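Local coordinates for Tle cognate immunity protein 4 C-terminal domain-containing protein (Pseudomonas aeruginosa PAO1, PDB 4R1D), which binds the lipase effector Tle4 of the H2 type VI secretion system and probably inhibits it, protecting its own cell, at residues Asp233-Val245 against Pro255-Ser267. Numbering follows the deposited sequence. Where two conformers were deposited one is given.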
loop_
_atom_site.group_PDB
_atom_site.type_symbol
_atom_site.label_atom_id
_atom_site.label_comp_id
_atom_site.label_asym_id
_atom_site.label_seq_id
_atom_site.Cartn_x
_atom_site.Cartn_y
_atom_site.Cartn_z
ATOM N N ASP B 233 24.071 5.283 14.135
ATOM C CA ASP B 233 24.759 4.802 12.939
ATOM C C ASP B 233 24.965 5.979 12.006
ATOM O O ASP B 233 24.142 6.890 11.961
ATOM C CB ASP B 233 23.944 3.716 12.234
ATOM C CG ASP B 233 24.762 2.938 11.217
ATOM O OD1 ASP B 233 24.164 2.312 10.317
ATOM O OD2 ASP B 233 26.010 2.947 11.319
ATOM N N LYS B 234 26.066 5.966 11.262
ATOM C CA LYS B 234 26.335 7.033 10.302
ATOM C C LYS B 234 26.482 8.384 10.987
ATOM O O LYS B 234 26.329 9.430 10.360
ATOM C CB LYS B 234 25.211 7.115 9.260
ATOM C CG LYS B 234 24.935 5.811 8.535
ATOM C CD LYS B 234 23.850 5.972 7.471
ATOM C CE LYS B 234 23.503 4.622 6.857
ATOM N NZ LYS B 234 22.366 4.673 5.891
ATOM N N GLY B 235 26.777 8.368 12.277
ATOM C CA GLY B 235 26.961 9.610 13.000
ATOM C C GLY B 235 25.672 10.354 13.291
ATOM O O GLY B 235 25.693 11.561 13.519
ATOM N N GLN B 236 24.543 9.651 13.273
ATOM C CA GLN B 236 23.311 10.232 13.801
ATOM C C GLN B 236 22.608 9.248 14.727
ATOM O O GLN B 236 22.845 8.030 14.669
ATOM C CB GLN B 236 22.377 10.717 12.689
ATOM C CG GLN B 236 21.810 9.621 11.815
ATOM C CD GLN B 236 20.942 10.164 10.687
ATOM O OE1 GLN B 236 19.750 10.423 10.870
ATOM N NE2 GLN B 236 21.540 10.337 9.511
ATOM N N ARG B 237 21.759 9.783 15.591
ATOM C CA ARG B 237 21.073 8.973 16.591
ATOM C C ARG B 237 19.585 8.890 16.299
ATOM O O ARG B 237 18.933 9.907 16.045
ATOM C CB ARG B 237 21.285 9.549 17.990
ATOM C CG ARG B 237 20.768 8.657 19.116
ATOM C CD ARG B 237 21.800 8.573 20.231
ATOM N NE ARG B 237 21.409 7.715 21.346
ATOM C CZ ARG B 237 21.813 6.458 21.505
ATOM N NH1 ARG B 237 22.604 5.883 20.599
ATOM N NH2 ARG B 237 21.418 5.772 22.566
ATOM N N GLY B 238 19.057 7.672 16.336
ATOM C CA GLY B 238 17.635 7.440 16.162
ATOM C C GLY B 238 16.977 6.990 17.457
ATOM O O GLY B 238 17.643 6.560 18.400
ATOM N N TYR B 239 15.654 7.083 17.499
ATOM C CA TYR B 239 14.898 6.730 18.683
ATOM C C TYR B 239 13.598 6.075 18.265
ATOM O O TYR B 239 13.032 6.427 17.234
ATOM C CB TYR B 239 14.541 7.990 19.468
ATOM C CG TYR B 239 15.719 8.696 20.095
ATOM C CD1 TYR B 239 16.225 8.281 21.313
ATOM C CD2 TYR B 239 16.316 9.778 19.467
ATOM C CE1 TYR B 239 17.305 8.922 21.897
ATOM C CE2 TYR B 239 17.401 10.435 20.041
ATOM C CZ TYR B 239 17.886 10.001 21.258
ATOM O OH TYR B 239 18.955 10.641 21.848
ATOM N N THR B 240 13.122 5.140 19.072
ATOM C CA THR B 240 11.744 4.676 18.934
ATOM C C THR B 240 11.186 4.369 20.320
ATOM O O THR B 240 11.622 3.428 20.981
ATOM C CB THR B 240 11.631 3.458 18.014
ATOM O OG1 THR B 240 12.142 3.798 16.718
ATOM C CG2 THR B 240 10.179 3.052 17.864
ATOM N N PHE B 241 10.269 5.225 20.766
ATOM C CA PHE B 241 9.650 5.123 22.081
ATOM C C PHE B 241 8.204 4.715 21.867
ATOM O O PHE B 241 7.495 5.334 21.064
ATOM C CB PHE B 241 9.681 6.471 22.814
ATOM C CG PHE B 241 11.061 6.954 23.161
ATOM C CD1 PHE B 241 12.185 6.188 22.874
ATOM C CD2 PHE B 241 11.234 8.192 23.767
ATOM C CE1 PHE B 241 13.455 6.642 23.192
ATOM C CE2 PHE B 241 12.502 8.655 24.082
ATOM C CZ PHE B 241 13.611 7.881 23.799
ATOM N N MET B 242 7.779 3.663 22.563
ATOM C CA MET B 242 6.469 3.041 22.337
ATOM C C MET B 242 5.724 2.865 23.664
ATOM O O MET B 242 6.307 2.389 24.624
ATOM C CB MET B 242 6.680 1.669 21.685
ATOM C CG MET B 242 7.446 1.756 20.372
ATOM S SD MET B 242 8.126 0.179 19.813
ATOM C CE MET B 242 9.662 0.122 20.737
ATOM N N TRP B 243 4.448 3.250 23.710
ATOM C CA TRP B 243 3.649 3.179 24.935
ATOM C C TRP B 243 2.243 2.750 24.544
ATOM O O TRP B 243 1.699 3.249 23.568
ATOM C CB TRP B 243 3.607 4.567 25.582
ATOM C CG TRP B 243 2.859 4.686 26.901
ATOM C CD1 TRP B 243 3.387 4.537 28.155
ATOM C CD2 TRP B 243 1.478 5.048 27.089
ATOM N NE1 TRP B 243 2.418 4.767 29.106
ATOM C CE2 TRP B 243 1.237 5.073 28.482
ATOM C CE3 TRP B 243 0.419 5.340 26.217
ATOM C CZ2 TRP B 243 -0.014 5.386 29.026
ATOM C CZ3 TRP B 243 -0.835 5.645 26.758
ATOM C CH2 TRP B 243 -1.038 5.669 28.155
ATOM N N GLU B 244 1.661 1.823 25.300
ATOM C CA GLU B 244 0.351 1.330 24.961
ATOM C C GLU B 244 -0.442 0.883 26.175
ATOM O O GLU B 244 0.110 0.349 27.145
ATOM C CB GLU B 244 0.472 0.161 23.972
ATOM C CG GLU B 244 -0.869 -0.325 23.433
ATOM C CD GLU B 244 -0.705 -1.273 22.257
ATOM O OE1 GLU B 244 0.315 -1.169 21.548
ATOM O OE2 GLU B 244 -1.602 -2.121 22.044
ATOM N N VAL B 245 -1.736 1.162 26.105
ATOM C CA VAL B 245 -2.731 0.579 26.980
ATOM C C VAL B 245 -3.554 -0.337 26.088
ATOM O O VAL B 245 -4.155 0.114 25.111
ATOM C CB VAL B 245 -3.649 1.661 27.565
ATOM C CG1 VAL B 245 -4.864 1.019 28.253
ATOM C CG2 VAL B 245 -2.863 2.567 28.514
ATOM N N PRO B 255 -10.269 2.712 25.841
ATOM C CA PRO B 255 -10.008 2.121 24.529
ATOM C C PRO B 255 -8.544 1.730 24.429
ATOM O O PRO B 255 -7.780 1.958 25.363
ATOM C CB PRO B 255 -10.300 3.280 23.572
ATOM C CG PRO B 255 -9.894 4.483 24.342
ATOM C CD PRO B 255 -10.269 4.186 25.792
ATOM N N ASN B 256 -8.149 1.133 23.314
ATOM C CA ASN B 256 -6.736 0.960 23.069
ATOM C C ASN B 256 -6.121 2.356 22.928
ATOM O O ASN B 256 -6.706 3.217 22.276
ATOM C CB ASN B 256 -6.520 0.155 21.801
ATOM C CG ASN B 256 -5.067 0.043 21.438
ATOM O OD1 ASN B 256 -4.568 0.809 20.614
ATOM N ND2 ASN B 256 -4.365 -0.903 22.059
ATOM N N LEU B 257 -4.974 2.581 23.569
ATOM C CA LEU B 257 -4.312 3.881 23.521
ATOM C C LEU B 257 -2.841 3.688 23.196
ATOM O O LEU B 257 -2.175 2.861 23.793
ATOM C CB LEU B 257 -4.431 4.592 24.874
ATOM C CG LEU B 257 -4.455 6.121 24.921
ATOM C CD1 LEU B 257 -5.752 6.634 24.339
ATOM C CD2 LEU B 257 -4.303 6.605 26.356
ATOM N N THR B 258 -2.328 4.459 22.247
ATOM C CA THR B 258 -0.904 4.385 21.989
ATOM C C THR B 258 -0.295 5.784 21.992
ATOM O O THR B 258 -0.956 6.771 21.657
ATOM C CB THR B 258 -0.565 3.688 20.636
ATOM O OG1 THR B 258 -1.160 4.415 19.553
ATOM C CG2 THR B 258 -1.067 2.234 20.623
ATOM N N ALA B 259 0.960 5.838 22.404
ATOM C CA ALA B 259 1.780 7.034 22.286
ATOM C C ALA B 259 3.130 6.571 21.776
ATOM O O ALA B 259 3.656 5.544 22.214
ATOM C CB ALA B 259 1.919 7.733 23.653
ATOM N N GLY B 260 3.699 7.315 20.833
ATOM C CA GLY B 260 4.971 6.915 20.255
ATOM C C GLY B 260 5.787 8.133 19.897
ATOM O O GLY B 260 5.236 9.163 19.532
ATOM N N LEU B 261 7.099 8.013 20.027
ATOM C CA LEU B 261 7.998 9.075 19.613
ATOM C C LEU B 261 9.117 8.447 18.815
ATOM O O LEU B 261 9.793 7.537 19.289
ATOM C CB LEU B 261 8.558 9.807 20.835
ATOM C CG LEU B 261 9.520 10.960 20.540
ATOM C CD1 LEU B 261 8.748 12.132 20.007
ATOM C CD2 LEU B 261 10.261 11.360 21.826
ATOM N N ALA B 262 9.305 8.920 17.591
ATOM C CA ALA B 262 10.340 8.357 16.735
ATOM C C ALA B 262 11.266 9.438 16.187
ATOM O O ALA B 262 10.841 10.569 15.931
ATOM C CB ALA B 262 9.723 7.618 15.594
ATOM N N VAL B 263 12.528 9.065 16.013
ATOM C CA VAL B 263 13.446 9.793 15.139
ATOM C C VAL B 263 14.002 8.800 14.138
ATOM O O VAL B 263 14.841 7.971 14.482
ATOM C CB VAL B 263 14.613 10.447 15.907
ATOM C CG1 VAL B 263 15.555 11.157 14.922
ATOM C CG2 VAL B 263 14.092 11.442 16.915
ATOM N N LEU B 264 13.500 8.869 12.907
ATOM C CA LEU B 264 13.949 7.995 11.831
ATOM C C LEU B 264 15.181 8.588 11.153
ATOM O O LEU B 264 15.586 9.712 11.444
ATOM C CB LEU B 264 12.831 7.800 10.801
ATOM C CG LEU B 264 11.499 7.354 11.409
ATOM C CD1 LEU B 264 10.403 7.281 10.342
ATOM C CD2 LEU B 264 11.658 6.030 12.137
ATOM N N GLU B 265 15.787 7.811 10.269
ATOM C CA GLU B 265 16.965 8.275 9.549
ATOM C C GLU B 265 16.666 9.562 8.789
ATOM O O GLU B 265 15.640 9.675 8.129
ATOM C CB GLU B 265 17.450 7.191 8.585
ATOM C CG GLU B 265 18.713 7.562 7.824
ATOM C CD GLU B 265 19.330 6.387 7.079
ATOM O OE1 GLU B 265 18.720 5.299 7.031
ATOM O OE2 GLU B 265 20.439 6.556 6.531
ATOM N N ARG B 266 17.560 10.537 8.911
ATOM C CA ARG B 266 17.496 11.759 8.117
ATOM C C ARG B 266 18.832 11.941 7.428
ATOM O O ARG B 266 19.784 11.206 7.688
ATOM C CB ARG B 266 17.216 12.970 8.989
ATOM C CG ARG B 266 15.755 13.214 9.237
ATOM C CD ARG B 266 15.595 14.157 10.391
ATOM N NE ARG B 266 16.498 13.791 11.474
ATOM C CZ ARG B 266 17.353 14.631 12.041
ATOM N NH1 ARG B 266 17.414 15.890 11.632
ATOM N NH2 ARG B 266 18.144 14.211 13.019
ATOM N N SER B 267 18.926 12.919 6.541
ATOM C CA SER B 267 20.146 12.997 5.768
ATOM C C SER B 267 21.103 14.091 6.179
ATOM O O SER B 267 20.738 15.075 6.825
ATOM C CB SER B 267 19.861 13.100 4.282
ATOM O OG SER B 267 21.077 13.028 3.551
HETATM O O HOH W 1 20.042 3.176 5.988
#
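Trp-243 and Ala-259 form a hydrogen-bonded antiparallel pair toward the Val-245/Leu-257 end of a beta hairpin whose ladder starts at Tyr-239 opposite Val-263. The hairpin illustrates a division of labour between backbone and side chains: the backbone bonds fix the register, and the alternating side chains make two different faces. The indole can be traced outward. Its CB rests 3.5 Å from Ala-259 O, the carbonyl that also accepts the Trp-243 backbone N-H. With CG anti to the backbone N (chi1 -178°), the six-membered ring is carried toward the partner strand: CE3 meets Ala-259 CB at 3.8 Å, and CZ3 touches Leu-257 CD2 at 3.6 Å. That methyl lies at the ring edge, in its plane, and also reaches CH2. NE1 hydrogen-bonds to His-217 O. On the same face Phe-241 CD2 packs against Leu-261 CD2 (3.8 Å), while the Tyr-239 ring offers its edge to Val-263.

Polar side chains add bonds near both ends. On the face opposite Trp-243, Asn-256 ND2 approaches Glu-244 OE2 (3.0 Å) from above the carboxylate plane, the two flat groups nearly perpendicular; Arg-194 pairs with OE1. At the start of strand 236-245 the extended chain of Gln-236 brings its amide to the backbone of Arg-266, beyond the other strand, OE1 accepting its N-H and NE2 reaching its O at 2.7 Å. Lys-234 NZ forms a salt bridge with Glu-265 OE2 (2.8 Å), and a water links NZ to OE1.

Strands 225-233 and 176-183 flank the hairpin. Helix 281-292 packs on the Phe-241, Trp-243 and Leu-261 face, whereas Thr-240, Met-242 and Ala-262 meet Ile-88, Trp-96 and Trp-92 of the other chain of the complex, probably the lipase, so this face forms part of the binding interface.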